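Local coordinates for GCN5-related N-acetyltransferase (Kribbella flavida, PDB 4MY0), which binds acetyl-coenzyme A and may transfer its acetyl group to an amino group, possibly of aminoglycosides, at residues C[143-148]-C[261-266]; C[151-156]-C[265-270]; C[6-11]-C[97-102]. One frame throughout, in Å; residues are numbered along the deposited sequence.

How the contacts relate
Contact 3 comes first along the chain. It joins strand 8-12 to the start of helix 99-113 in the first GNAT domain and closes before the other two open. Contacts 1 and 2 leave from the neighbouring stretches 143-148 and 151-156 and end on one common stretch, around helix 263-266 in the second GNAT domain. Their centres lie about 7 Å apart and they touch by packing, whereas contact 3 lies about 48 and 54 Å from them (centre to centre), on the opposite side of the chain's centre. Both ends of the molecule meet coenzyme: contact 3 supplies the diphosphate loop for one that a neighbouring subunit also touches, and contact 2 supplies Arg-151 to one whose diphosphate is held by another subunit's loop.

Contact 1. Residues C[143-148]-C[261-266]; sequences FSFQAA and DPVHLL
The end of strand 135-146 runs past the short, weakly bonded helix 263-266 with the CA atoms of Phe-145 and His-264 9.5 Å apart, so large side chains must bridge the distance. The imidazole of His-264 reaches across to two phenylalanines of the strand. Its edge meets the face of Phe-143 in a T-shaped stack, ring planes at 86° and centroids 5.1 Å apart, with His-264 CE1 above the rim of the Phe-143 ring near CD2 rather than above its middle. Phe-145 meets the same imidazole obliquely, at 43°: CZ of Phe-145 comes to 3.7 Å from CE1 of His-264, and ND1 of the histidine lies in the plane of the phenyl ring, at its edge. Val-263 completes the cluster. Its CG1, held between the backbone N and the carbonyl carbon (chi1 69°), sits over the centre of its neighbour's imidazole face and also touches Phe-145, CG1 to CZ 3.8 Å. No hydrogen bond crosses the contact; aromatic and methyl packing carry it. The start of the helical turn is fixed from its own side, where Asp-261 OD2 accepts from Val-263 N at 2.9 Å through its anti lone pair, a capping bond. Phe-143 and Phe-145 are hydrogen-bonded through their backbones to Ala-255 and Val-253 of strand 252-256, Trp-240 of helix 233-244 packs on Val-263, and Arg-279 of the second subunit lies against both Phe-143 and His-264, placing this aromatic cluster at a subunit interface.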
loop_
_atom_site.group_PDB
_atom_site.type_symbol
_atom_site.label_atom_id
_atom_site.label_comp_id
_atom_site.label_asym_id
_atom_site.label_seq_id
_atom_site.Cartn_x
_atom_site.Cartn_y
_atom_site.Cartn_z
ATOM N N PHE C 143 20.885 -1.465 6.130
ATOM C CA PHE C 143 20.112 -2.251 7.087
ATOM C C PHE C 143 19.261 -1.342 7.964
ATOM O O PHE C 143 19.571 -0.157 8.113
ATOM C CB PHE C 143 21.042 -3.123 7.943
ATOM C CG PHE C 143 21.742 -4.201 7.150
ATOM C CD1 PHE C 143 21.048 -5.331 6.730
ATOM C CD2 PHE C 143 23.078 -4.072 6.804
ATOM C CE1 PHE C 143 21.688 -6.326 5.978
ATOM C CE2 PHE C 143 23.727 -5.066 6.059
ATOM C CZ PHE C 143 23.033 -6.185 5.651
ATOM N N SER C 144 18.179 -1.878 8.526
ATOM C CA SER C 144 17.296 -1.056 9.347
ATOM C C SER C 144 17.161 -1.635 10.747
ATOM O O SER C 144 16.823 -2.813 10.914
ATOM C CB SER C 144 15.916 -0.924 8.687
ATOM O OG SER C 144 16.035 -0.463 7.348
ATOM N N PHE C 145 17.416 -0.798 11.750
ATOM C CA PHE C 145 17.339 -1.223 13.141
ATOM C C PHE C 145 16.246 -0.466 13.884
ATOM O O PHE C 145 15.765 0.579 13.414
ATOM C CB PHE C 145 18.688 -0.977 13.828
ATOM C CG PHE C 145 19.849 -1.635 13.123
ATOM C CD1 PHE C 145 20.234 -2.922 13.454
ATOM C CD2 PHE C 145 20.541 -0.971 12.111
ATOM C CE1 PHE C 145 21.297 -3.545 12.795
ATOM C CE2 PHE C 145 21.616 -1.583 11.444
ATOM C CZ PHE C 145 21.989 -2.873 11.782
ATOM N N GLN C 146 15.852 -0.984 15.042
ATOM C CA GLN C 146 14.926 -0.258 15.912
ATOM C C GLN C 146 15.730 0.765 16.711
ATOM O O GLN C 146 16.726 0.418 17.359
ATOM C CB GLN C 146 14.201 -1.215 16.864
ATOM C CG GLN C 146 13.638 -2.457 16.183
ATOM C CD GLN C 146 12.878 -3.372 17.152
ATOM O OE1 GLN C 146 12.436 -2.943 18.224
ATOM N NE2 GLN C 146 12.729 -4.638 16.773
ATOM N N ALA C 147 15.317 2.029 16.665
ATOM C CA ALA C 147 16.043 3.072 17.394
ATOM C C ALA C 147 16.114 2.818 18.906
ATOM O O ALA C 147 17.133 3.096 19.542
ATOM C CB ALA C 147 15.436 4.443 17.094
ATOM N N ALA C 148 15.033 2.302 19.492
ATOM C CA ALA C 148 15.001 2.112 20.953
ATOM C C ALA C 148 16.055 1.096 21.387
ATOM O O ALA C 148 16.543 1.122 22.517
ATOM C CB ALA C 148 13.607 1.659 21.413
ATOM N N ASP C 261 29.609 -5.625 9.972
ATOM C CA ASP C 261 29.714 -4.594 11.008
ATOM C C ASP C 261 29.382 -5.171 12.391
ATOM O O ASP C 261 28.429 -5.942 12.537
ATOM C CB ASP C 261 28.802 -3.406 10.696
ATOM C CG ASP C 261 29.121 -2.185 11.547
ATOM O OD1 ASP C 261 29.734 -1.233 11.010
ATOM O OD2 ASP C 261 28.777 -2.188 12.750
ATOM N N PRO C 262 30.175 -4.794 13.408
ATOM C CA PRO C 262 29.975 -5.247 14.789
ATOM C C PRO C 262 28.602 -4.915 15.379
ATOM O O PRO C 262 28.230 -5.537 16.370
ATOM C CB PRO C 262 31.063 -4.490 15.567
ATOM C CG PRO C 262 31.476 -3.355 14.678
ATOM C CD PRO C 262 31.351 -3.911 13.293
ATOM N N VAL C 263 27.875 -3.955 14.809
ATOM C CA VAL C 263 26.580 -3.578 15.374
ATOM C C VAL C 263 25.600 -4.773 15.404
ATOM O O VAL C 263 24.751 -4.865 16.298
ATOM C CB VAL C 263 25.953 -2.368 14.637
ATOM C CG1 VAL C 263 25.530 -2.750 13.220
ATOM C CG2 VAL C 263 24.757 -1.827 15.411
ATOM N N HIS C 264 25.733 -5.693 14.447
ATOM C CA HIS C 264 24.847 -6.859 14.391
ATOM C C HIS C 264 25.088 -7.758 15.605
ATOM O O HIS C 264 24.200 -8.502 16.038
ATOM C CB HIS C 264 25.066 -7.650 13.089
ATOM C CG HIS C 264 24.826 -6.853 11.837
ATOM N ND1 HIS C 264 23.568 -6.451 11.438
ATOM C CD2 HIS C 264 25.684 -6.393 10.893
ATOM C CE1 HIS C 264 23.665 -5.769 10.310
ATOM N NE2 HIS C 264 24.938 -5.720 9.957
ATOM N N LEU C 265 26.295 -7.672 16.161
ATOM C CA LEU C 265 26.672 -8.474 17.320
ATOM C C LEU C 265 26.282 -7.789 18.630
ATOM O O LEU C 265 26.262 -8.417 19.689
ATOM C CB LEU C 265 28.186 -8.739 17.306
ATOM C CG LEU C 265 28.784 -9.436 16.082
ATOM C CD1 LEU C 265 30.306 -9.386 16.111
ATOM C CD2 LEU C 265 28.309 -10.876 16.003
ATOM N N LEU C 266 25.979 -6.497 18.553
ATOM C CA LEU C 266 25.706 -5.694 19.744
ATOM C C LEU C 266 24.213 -5.525 20.030
ATOM O O LEU C 266 23.800 -5.545 21.192
ATOM C CB LEU C 266 26.343 -4.307 19.597
ATOM C CG LEU C 266 27.869 -4.221 19.558
ATOM C CD1 LEU C 266 28.333 -2.828 19.165
ATOM C CD2 LEU C 266 28.417 -4.587 20.908
#

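Contact 2. Residues C[151-156]-C[265-270]. With ACO (acetyl coenzyme *a), chain P.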
loop_
_atom_site.group_PDB
_atom_site.type_symbol
_atom_site.label_atom_id
_atom_site.label_comp_id
_atom_site.label_asym_id
_atom_site.label_seq_id
_atom_site.Cartn_x
_atom_site.Cartn_y
_atom_site.Cartn_z
ATOM N N ARG C 151 19.425 2.851 21.424
ATOM C CA ARG C 151 19.434 3.841 22.483
ATOM C C ARG C 151 19.986 3.264 23.787
ATOM O O ARG C 151 20.595 3.983 24.580
ATOM C CB ARG C 151 18.018 4.368 22.700
ATOM C CG ARG C 151 17.944 5.399 23.799
ATOM C CD ARG C 151 16.528 5.856 24.082
ATOM N NE ARG C 151 16.572 6.658 25.292
ATOM C CZ ARG C 151 16.390 6.159 26.503
ATOM N NH1 ARG C 151 16.489 6.941 27.568
ATOM N NH2 ARG C 151 16.104 4.872 26.642
ATOM N N SER C 152 19.787 1.967 24.005
ATOM C CA SER C 152 20.200 1.366 25.274
ATOM C C SER C 152 21.531 0.617 25.210
ATOM O O SER C 152 21.805 -0.210 26.074
ATOM C CB SER C 152 19.112 0.423 25.787
ATOM O OG SER C 152 18.900 -0.617 24.854
ATOM N N LEU C 153 22.365 0.917 24.211
ATOM C CA LEU C 153 23.664 0.249 24.086
ATOM C C LEU C 153 24.684 0.658 25.151
ATOM O O LEU C 153 25.648 -0.068 25.394
ATOM C CB LEU C 153 24.246 0.413 22.679
ATOM C CG LEU C 153 23.507 -0.423 21.640
ATOM C CD1 LEU C 153 24.109 -0.225 20.266
ATOM C CD2 LEU C 153 23.508 -1.901 22.029
ATOM N N GLY C 154 24.473 1.804 25.794
ATOM C CA GLY C 154 25.325 2.198 26.907
ATOM C C GLY C 154 26.484 3.082 26.486
ATOM O O GLY C 154 26.326 3.946 25.621
ATOM N N GLY C 155 27.646 2.870 27.100
ATOM C CA GLY C 155 28.826 3.672 26.817
ATOM C C GLY C 155 28.667 5.127 27.234
ATOM O O GLY C 155 29.178 6.030 26.561
ATOM N N ARG C 156 27.960 5.358 28.342
ATOM C CA ARG C 156 27.732 6.711 28.860
ATOM C C ARG C 156 29.029 7.394 29.303
ATOM O O ARG C 156 29.107 8.620 29.366
ATOM C CB ARG C 156 26.751 6.676 30.034
ATOM C CG ARG C 156 25.384 6.119 29.691
ATOM C CD ARG C 156 24.318 7.205 29.685
ATOM N NE ARG C 156 22.974 6.636 29.652
ATOM C CZ ARG C 156 22.322 6.212 30.731
ATOM N NH1 ARG C 156 21.099 5.704 30.617
ATOM N NH2 ARG C 156 22.894 6.290 31.927
ATOM N N LEU C 265 26.295 -7.672 16.161
ATOM C CA LEU C 265 26.672 -8.474 17.320
ATOM C C LEU C 265 26.282 -7.789 18.630
ATOM O O LEU C 265 26.262 -8.417 19.689
ATOM C CB LEU C 265 28.186 -8.739 17.306
ATOM C CG LEU C 265 28.784 -9.436 16.082
ATOM C CD1 LEU C 265 30.306 -9.386 16.111
ATOM C CD2 LEU C 265 28.309 -10.876 16.003
ATOM N N LEU C 266 25.979 -6.497 18.553
ATOM C CA LEU C 266 25.706 -5.694 19.744
ATOM C C LEU C 266 24.213 -5.525 20.030
ATOM O O LEU C 266 23.800 -5.545 21.192
ATOM C CB LEU C 266 26.343 -4.307 19.597
ATOM C CG LEU C 266 27.869 -4.221 19.558
ATOM C CD1 LEU C 266 28.333 -2.828 19.165
ATOM C CD2 LEU C 266 28.417 -4.587 20.908
ATOM N N VAL C 267 23.407 -5.339 18.984
ATOM C CA VAL C 267 21.993 -5.013 19.195
ATOM C C VAL C 267 21.144 -6.236 19.488
ATOM O O VAL C 267 21.405 -7.326 18.972
ATOM C CB VAL C 267 21.379 -4.245 18.017
ATOM C CG1 VAL C 267 22.127 -2.964 17.804
ATOM C CG2 VAL C 267 21.407 -5.083 16.757
ATOM N N GLU C 268 20.125 -6.046 20.321
ATOM C CA GLU C 268 19.225 -7.130 20.687
ATOM C C GLU C 268 18.398 -7.620 19.498
ATOM O O GLU C 268 18.388 -8.812 19.185
ATOM C CB GLU C 268 18.289 -6.705 21.825
ATOM C CG GLU C 268 17.114 -7.670 22.020
ATOM C CD GLU C 268 16.244 -7.330 23.223
ATOM O OE1 GLU C 268 15.098 -7.843 23.293
ATOM O OE2 GLU C 268 16.711 -6.567 24.097
ATOM N N HIS C 269 17.700 -6.706 18.836
ATOM C CA HIS C 269 16.838 -7.089 17.725
ATOM C C HIS C 269 17.635 -7.024 16.439
ATOM O O HIS C 269 18.301 -6.022 16.167
ATOM C CB HIS C 269 15.622 -6.169 17.674
ATOM C CG HIS C 269 14.817 -6.188 18.937
ATOM N ND1 HIS C 269 13.779 -7.073 19.145
ATOM C CD2 HIS C 269 14.911 -5.445 20.065
ATOM C CE1 HIS C 269 13.264 -6.870 20.345
ATOM N NE2 HIS C 269 13.937 -5.892 20.926
ATOM N N GLU C 270 17.604 -8.093 15.653
ATOM C CA GLU C 270 18.435 -8.105 14.460
ATOM C C GLU C 270 17.819 -7.173 13.415
ATOM O O GLU C 270 16.643 -6.822 13.504
ATOM C CB GLU C 270 18.682 -9.529 13.928
ATOM C CG GLU C 270 17.571 -10.141 13.100
ATOM C CD GLU C 270 17.954 -11.511 12.530
ATOM O OE1 GLU C 270 18.506 -11.564 11.404
ATOM O OE2 GLU C 270 17.695 -12.536 13.207
HETATM N N1A ACO P . 12.638 6.185 25.787
HETATM C C2A ACO P . 12.472 5.753 27.057
HETATM N N3A ACO P . 12.860 6.463 28.139
HETATM C C4A ACO P . 13.451 7.672 27.990
HETATM C C5A ACO P . 13.669 8.206 26.634
HETATM C C6A ACO P . 13.218 7.375 25.494
HETATM N N6A ACO P . 13.383 7.800 24.214
HETATM N N7A ACO P . 14.270 9.405 26.782
HETATM C C8A ACO P . 14.427 9.627 28.111
HETATM N N9A ACO P . 13.944 8.589 28.826
HETATM C C1B ACO P . 13.922 8.461 30.300
HETATM C C2B ACO P . 15.302 8.241 30.876
HETATM O O2B ACO P . 15.726 6.876 30.767
HETATM C C3B ACO P . 15.059 8.657 32.310
HETATM O O3B ACO P . 14.353 7.608 32.963
HETATM P P3B ACO P . 15.080 6.554 33.937
HETATM O O7A ACO P . 16.330 6.149 33.185
HETATM O O8A ACO P . 15.335 7.376 35.181
HETATM O O9A ACO P . 14.054 5.460 34.118
HETATM C C4B ACO P . 14.060 9.799 32.211
HETATM O O4B ACO P . 13.465 9.669 30.910
HETATM C C5B ACO P . 14.715 11.172 32.347
HETATM O O5B ACO P . 15.874 11.185 31.508
HETATM P P1A ACO P . 16.670 12.527 31.099
HETATM O O1A ACO P . 16.348 13.656 32.050
HETATM O O2A ACO P . 18.074 12.063 30.832
HETATM O O3A ACO P . 15.909 12.882 29.718
HETATM P P2A ACO P . 16.610 13.496 28.406
HETATM O O4A ACO P . 17.569 14.578 28.863
HETATM O O5A ACO P . 17.130 12.356 27.585
HETATM O O6A ACO P . 15.368 14.221 27.657
HETATM C CBP ACO P . 13.878 13.987 25.776
HETATM C CCP ACO P . 14.267 13.468 27.153
HETATM C CDP ACO P . 13.389 15.429 25.850
HETATM C CEP ACO P . 12.773 13.097 25.225
HETATM C CAP ACO P . 15.145 13.900 24.920
HETATM O OAP ACO P . 15.662 12.559 24.976
HETATM C C9P ACO P . 14.934 14.361 23.502
HETATM O O9P ACO P . 15.211 15.520 23.213
HETATM N N8P ACO P . 14.463 13.481 22.606
HETATM C C7P ACO P . 14.227 13.796 21.202
HETATM C C6P ACO P . 13.175 14.885 21.004
HETATM C C5P ACO P . 11.914 14.561 21.774
HETATM O O5P ACO P . 11.418 13.440 21.716
HETATM N N4P ACO P . 11.371 15.550 22.485
HETATM C C3P ACO P . 9.924 15.642 22.662
HETATM C C2P ACO P . 9.488 15.289 24.075
HETATM S S1P ACO P . 7.767 15.661 24.289
#
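Leu-153 points its forked end at Leu-266 and Val-267, where helix 263-266 runs out into the following chain, and the two methyls divide the work. CD2 comes up to the backbone of Leu-266, 3.8 Å from its O, with CB of Leu-266 a looser neighbour; CD1 meets CG1 of Val-267 at 4.2 Å, the two side chains crossing at a slant. Leu-153 CG stands anti to its carbonyl carbon (chi1 -72°), which swings the branch toward this stretch. The CA atoms of Leu-153 and Val-267 are 7.4 Å apart, and with so few methyl contacts, all near 4 Å, the apolar packing is light. Two residues earlier, at the end of helix 147-151, Arg-151 reaches a bound acetyl-CoA. Its chain is fully extended from CG to NE, and the guanidinium lies with one face over the fused carbons of the adenine: NH1 is 3.2 Å from C4A of the coenzyme, and CZ is 3.4 Å from C5A. The same NH1 gives a hydrogen bond to the ribose oxygen O2B of the coenzyme, 3.3 Å long and bent to 149°, with that oxygen in the guanidinium plane. With an alanine here, the adenine would probably lose its flat cover and the ribose O2B this donor, leaving the nucleotide freer to shift. Ser-248 of this chain also holds the coenzyme, while Gly-98, Gly-100 and Ser-101 of the third subunit bind it too, so the site lies between chains. Leu-153 touches Trp-240 of helix 233-244 and its O accepts from Arg-237 of that helix; Val-267 rests on Phe-145 and Leu-150, so the contact sits where helices 147-151 and 233-244 meet the end of strand 135-146.

Contact 3. Residues C[6-11]-C[97-102]. With AC8 ([(2R,3R,4R,5R)-5-(6-amino-9H-purin-9-yl)-3,4-bis(phosphonooxy)tetrahydrofuran-2-yl]methyl (3R)-3-hydroxy-2,2-dimethyl-4-oxo-4-({3-oxo-3-[(2-sulfanylethyl)amino]propyl}amino)butyl dihydrogen diphosphate), chain L.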
loop_
_atom_site.group_PDB
_atom_site.type_symbol
_atom_site.label_atom_id
_atom_site.label_comp_id
_atom_site.label_asym_id
_atom_site.label_seq_id
_atom_site.Cartn_x
_atom_site.Cartn_y
_atom_site.Cartn_z
ATOM N N ASP C 6 25.235 14.870 -38.928
ATOM C CA ASP C 6 25.935 14.748 -37.650
ATOM C C ASP C 6 27.439 14.816 -37.851
ATOM O O ASP C 6 27.957 14.348 -38.862
ATOM C CB ASP C 6 25.581 13.440 -36.926
ATOM C CG ASP C 6 24.200 13.480 -36.287
ATOM O OD1 ASP C 6 23.758 14.587 -35.914
ATOM O OD2 ASP C 6 23.557 12.409 -36.159
ATOM N N ASP C 7 28.137 15.401 -36.884
ATOM C CA ASP C 7 29.600 15.399 -36.904
ATOM C C ASP C 7 30.033 15.128 -35.475
ATOM O O ASP C 7 30.394 16.044 -34.731
ATOM C CB ASP C 7 30.138 16.742 -37.406
ATOM C CG ASP C 7 31.655 16.839 -37.318
ATOM O OD1 ASP C 7 32.326 15.779 -37.320
ATOM O OD2 ASP C 7 32.167 17.981 -37.242
ATOM N N LEU C 8 29.964 13.863 -35.082
ATOM C CA LEU C 8 30.102 13.498 -33.681
ATOM C C LEU C 8 31.558 13.441 -33.259
ATOM O O LEU C 8 32.375 12.792 -33.904
ATOM C CB LEU C 8 29.422 12.154 -33.407
ATOM C CG LEU C 8 27.905 12.135 -33.559
ATOM C CD1 LEU C 8 27.440 10.751 -33.970
ATOM C CD2 LEU C 8 27.244 12.580 -32.250
ATOM N N ARG C 9 31.888 14.130 -32.174
ATOM C CA ARG C 9 33.238 14.045 -31.646
ATOM C C ARG C 9 33.313 14.280 -30.145
ATOM O O ARG C 9 32.487 14.990 -29.542
ATOM C CB ARG C 9 34.186 14.988 -32.390
ATOM C CG ARG C 9 33.789 16.421 -32.265
ATOM C CD ARG C 9 34.474 17.319 -33.289
ATOM N NE ARG C 9 33.910 18.660 -33.166
ATOM C CZ ARG C 9 34.356 19.577 -32.312
ATOM N NH1 ARG C 9 35.399 19.311 -31.529
ATOM N NH2 ARG C 9 33.768 20.765 -32.249
ATOM N N LEU C 10 34.333 13.664 -29.560
ATOM C CA LEU C 10 34.580 13.729 -28.138
ATOM C C LEU C 10 35.181 15.092 -27.847
ATOM O O LEU C 10 35.987 15.575 -28.620
ATOM C CB LEU C 10 35.572 12.634 -27.777
ATOM C CG LEU C 10 35.992 12.588 -26.323
ATOM C CD1 LEU C 10 34.884 11.935 -25.536
ATOM C CD2 LEU C 10 37.331 11.856 -26.182
ATOM N N VAL C 11 34.775 15.734 -26.757
ATOM C CA VAL C 11 35.388 17.010 -26.384
ATOM C C VAL C 11 35.575 17.063 -24.880
ATOM O O VAL C 11 35.061 16.201 -24.150
ATOM C CB VAL C 11 34.499 18.211 -26.747
ATOM C CG1 VAL C 11 34.357 18.365 -28.249
ATOM C CG2 VAL C 11 33.131 18.077 -26.059
ATOM N N ARG C 97 23.229 4.385 -30.762
ATOM C CA ARG C 97 23.958 4.711 -31.987
ATOM C C ARG C 97 25.474 4.711 -31.777
ATOM O O ARG C 97 26.220 5.173 -32.648
ATOM C CB ARG C 97 23.526 6.096 -32.475
ATOM C CG ARG C 97 22.036 6.161 -32.762
ATOM C CD ARG C 97 21.536 7.558 -33.063
ATOM N NE ARG C 97 20.100 7.613 -32.806
ATOM C CZ ARG C 97 19.158 7.236 -33.670
ATOM N NH1 ARG C 97 17.875 7.305 -33.328
ATOM N NH2 ARG C 97 19.489 6.792 -34.871
ATOM N N GLY C 98 25.934 4.210 -30.628
ATOM C CA GLY C 98 27.372 4.185 -30.347
ATOM C C GLY C 98 27.938 5.433 -29.670
ATOM O O GLY C 98 29.137 5.492 -29.390
ATOM N N VAL C 99 27.096 6.427 -29.388
ATOM C CA VAL C 99 27.572 7.655 -28.745
ATOM C C VAL C 99 28.079 7.451 -27.294
ATOM O O VAL C 99 29.180 7.899 -26.935
ATOM C CB VAL C 99 26.514 8.772 -28.829
ATOM C CG1 VAL C 99 26.962 10.026 -28.051
ATOM C CG2 VAL C 99 26.236 9.107 -30.303
ATOM N N GLY C 100 27.293 6.773 -26.473
ATOM C CA GLY C 100 27.714 6.464 -25.111
ATOM C C GLY C 100 29.027 5.694 -25.044
ATOM O O GLY C 100 29.838 5.915 -24.144
ATOM N N SER C 101 29.240 4.793 -25.999
ATOM C CA SER C 101 30.472 4.011 -26.070
ATOM C C SER C 101 31.656 4.878 -26.477
ATOM O O SER C 101 32.778 4.695 -25.990
ATOM C CB SER C 101 30.311 2.860 -27.077
ATOM O OG SER C 101 29.382 1.903 -26.601
ATOM N N LEU C 102 31.409 5.818 -27.380
ATOM C CA LEU C 102 32.460 6.732 -27.826
ATOM C C LEU C 102 32.855 7.626 -26.638
ATOM O O LEU C 102 34.037 7.858 -26.381
ATOM C CB LEU C 102 31.950 7.544 -29.027
ATOM C CG LEU C 102 32.764 8.542 -29.870
ATOM C CD1 LEU C 102 32.721 9.887 -29.256
ATOM C CD2 LEU C 102 34.230 8.116 -30.118
HETATM N N1A AC8 L . 19.065 -1.380 -22.299
HETATM O O1A AC8 L . 27.028 3.128 -27.161
HETATM P P1A AC8 L . 25.557 2.744 -27.206
HETATM C C1B AC8 L . 23.305 -1.195 -25.164
HETATM S S1P AC8 L . 24.842 4.818 -15.775
HETATM C C2A AC8 L . 19.773 -2.399 -22.821
HETATM O O2A AC8 L . 24.776 3.109 -28.437
HETATM P P2A AC8 L . 24.123 4.722 -25.682
HETATM C C2B AC8 L . 23.308 -1.108 -26.674
HETATM O O2B AC8 L . 22.376 -2.050 -27.221
HETATM O O2C AC8 L . 22.633 -1.438 -29.640
HETATM C C2P AC8 L . 23.907 5.256 -17.282
HETATM N N3A AC8 L . 20.867 -2.160 -23.559
HETATM O O3A AC8 L . 24.909 3.330 -25.867
HETATM C C3B AC8 L . 24.763 -1.460 -26.997
HETATM O O3B AC8 L . 24.931 -2.879 -26.900
HETATM P P3B AC8 L . 24.993 -3.910 -28.153
HETATM O O3C AC8 L . 20.718 -0.541 -28.280
HETATM C C3P AC8 L . 23.182 6.506 -16.837
HETATM C C4A AC8 L . 21.268 -0.878 -23.781
HETATM O O4A AC8 L . 24.780 5.783 -26.538
HETATM C C4B AC8 L . 25.557 -0.910 -25.827
HETATM O O4B AC8 L . 24.609 -0.750 -24.765
HETATM O O4C AC8 L . 20.777 -2.993 -28.872
HETATM P P4C AC8 L . 21.572 -1.737 -28.606
HETATM N N4P AC8 L . 22.280 7.141 -17.794
HETATM C C5A AC8 L . 20.556 0.184 -23.244
HETATM O O5A AC8 L . 22.653 4.443 -25.804
HETATM C C5B AC8 L . 26.214 0.433 -26.130
HETATM O O5B AC8 L . 25.337 1.172 -26.972
HETATM C C5P AC8 L . 21.094 6.731 -18.230
HETATM O O5P AC8 L . 20.633 5.646 -17.895
HETATM C C6A AC8 L . 19.426 -0.090 -22.482
HETATM N N6A AC8 L . 18.692 0.917 -21.941
HETATM O O6A AC8 L . 24.427 5.025 -24.136
HETATM C C6P AC8 L . 20.361 7.693 -19.137
HETATM N N7A AC8 L . 21.167 1.331 -23.627
HETATM O O7A AC8 L . 23.811 -3.612 -29.045
HETATM C C7P AC8 L . 19.490 7.053 -20.227
HETATM C C8A AC8 L . 22.244 0.982 -24.377
HETATM O O8A AC8 L . 26.338 -3.637 -28.796
HETATM N N8P AC8 L . 20.389 6.373 -21.164
HETATM N N9A AC8 L . 22.286 -0.363 -24.476
HETATM O O9A AC8 L . 24.885 -5.259 -27.475
HETATM C C9P AC8 L . 21.431 6.881 -21.818
HETATM O O9P AC8 L . 21.732 8.057 -21.690
HETATM C CAP AC8 L . 22.236 5.985 -22.745
HETATM O OAP AC8 L . 21.359 5.122 -23.471
HETATM C CBP AC8 L . 23.268 5.104 -22.028
HETATM C CCP AC8 L . 23.928 4.198 -23.080
HETATM C CDP AC8 L . 24.339 5.969 -21.373
HETATM C CEP AC8 L . 22.615 4.225 -20.974
#
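The pyrophosphate-binding loop of the GNAT fold, with the signature R-x-x-G-x-G read from Arg-95 to Gly-100, leads into helix 99-113, and Leu-8 and Leu-10 of strand 8-12 pack on the outer side of that turn through Val-99 and Leu-102. Both methyls of Leu-8 lie near CG2 of Val-99, the closer being CD2 at 4.1 Å, and the two side chains cross at about a right angle. One helical turn on, CD1 of Leu-102 reaches the strand backbone beside Leu-10 N and touches CB of Leu-10 at 4.2 Å. Backbone N-H groups and the Ser-101 hydroxyl face the bound coenzyme A derivative AC8. Gly-98 N donates to O2A of one phosphate at 2.7 Å, Gly-100 N to O4A of the other at 2.7 Å, and Ser-101 grips O1A with two donors, its N at 3.0 Å and its OG at 2.7 Å. The hydroxyl can join its own N-H because OG stands beside the backbone N (chi1 -68°). Gly-100 has to be small: a CB there would run into the ester oxygen O6A of AC8. Gly-98, at the N-cap, has backbone angles that would press a CB against the carbonyl O of Arg-97. Val-90 and Gly-96 also donate backbone N-H groups to AC8, and Ser-248 and Arg-156 of the fourth subunit reach it from outside. Chemically, the helix start shows two characters: apolar side chains bind it to strand 8-12, while backbone N-H groups of the N-cap and the helix start, with one hydroxyl, meet the diphosphate, whose negative charge the N-terminal end of the helix is likely to offset in part.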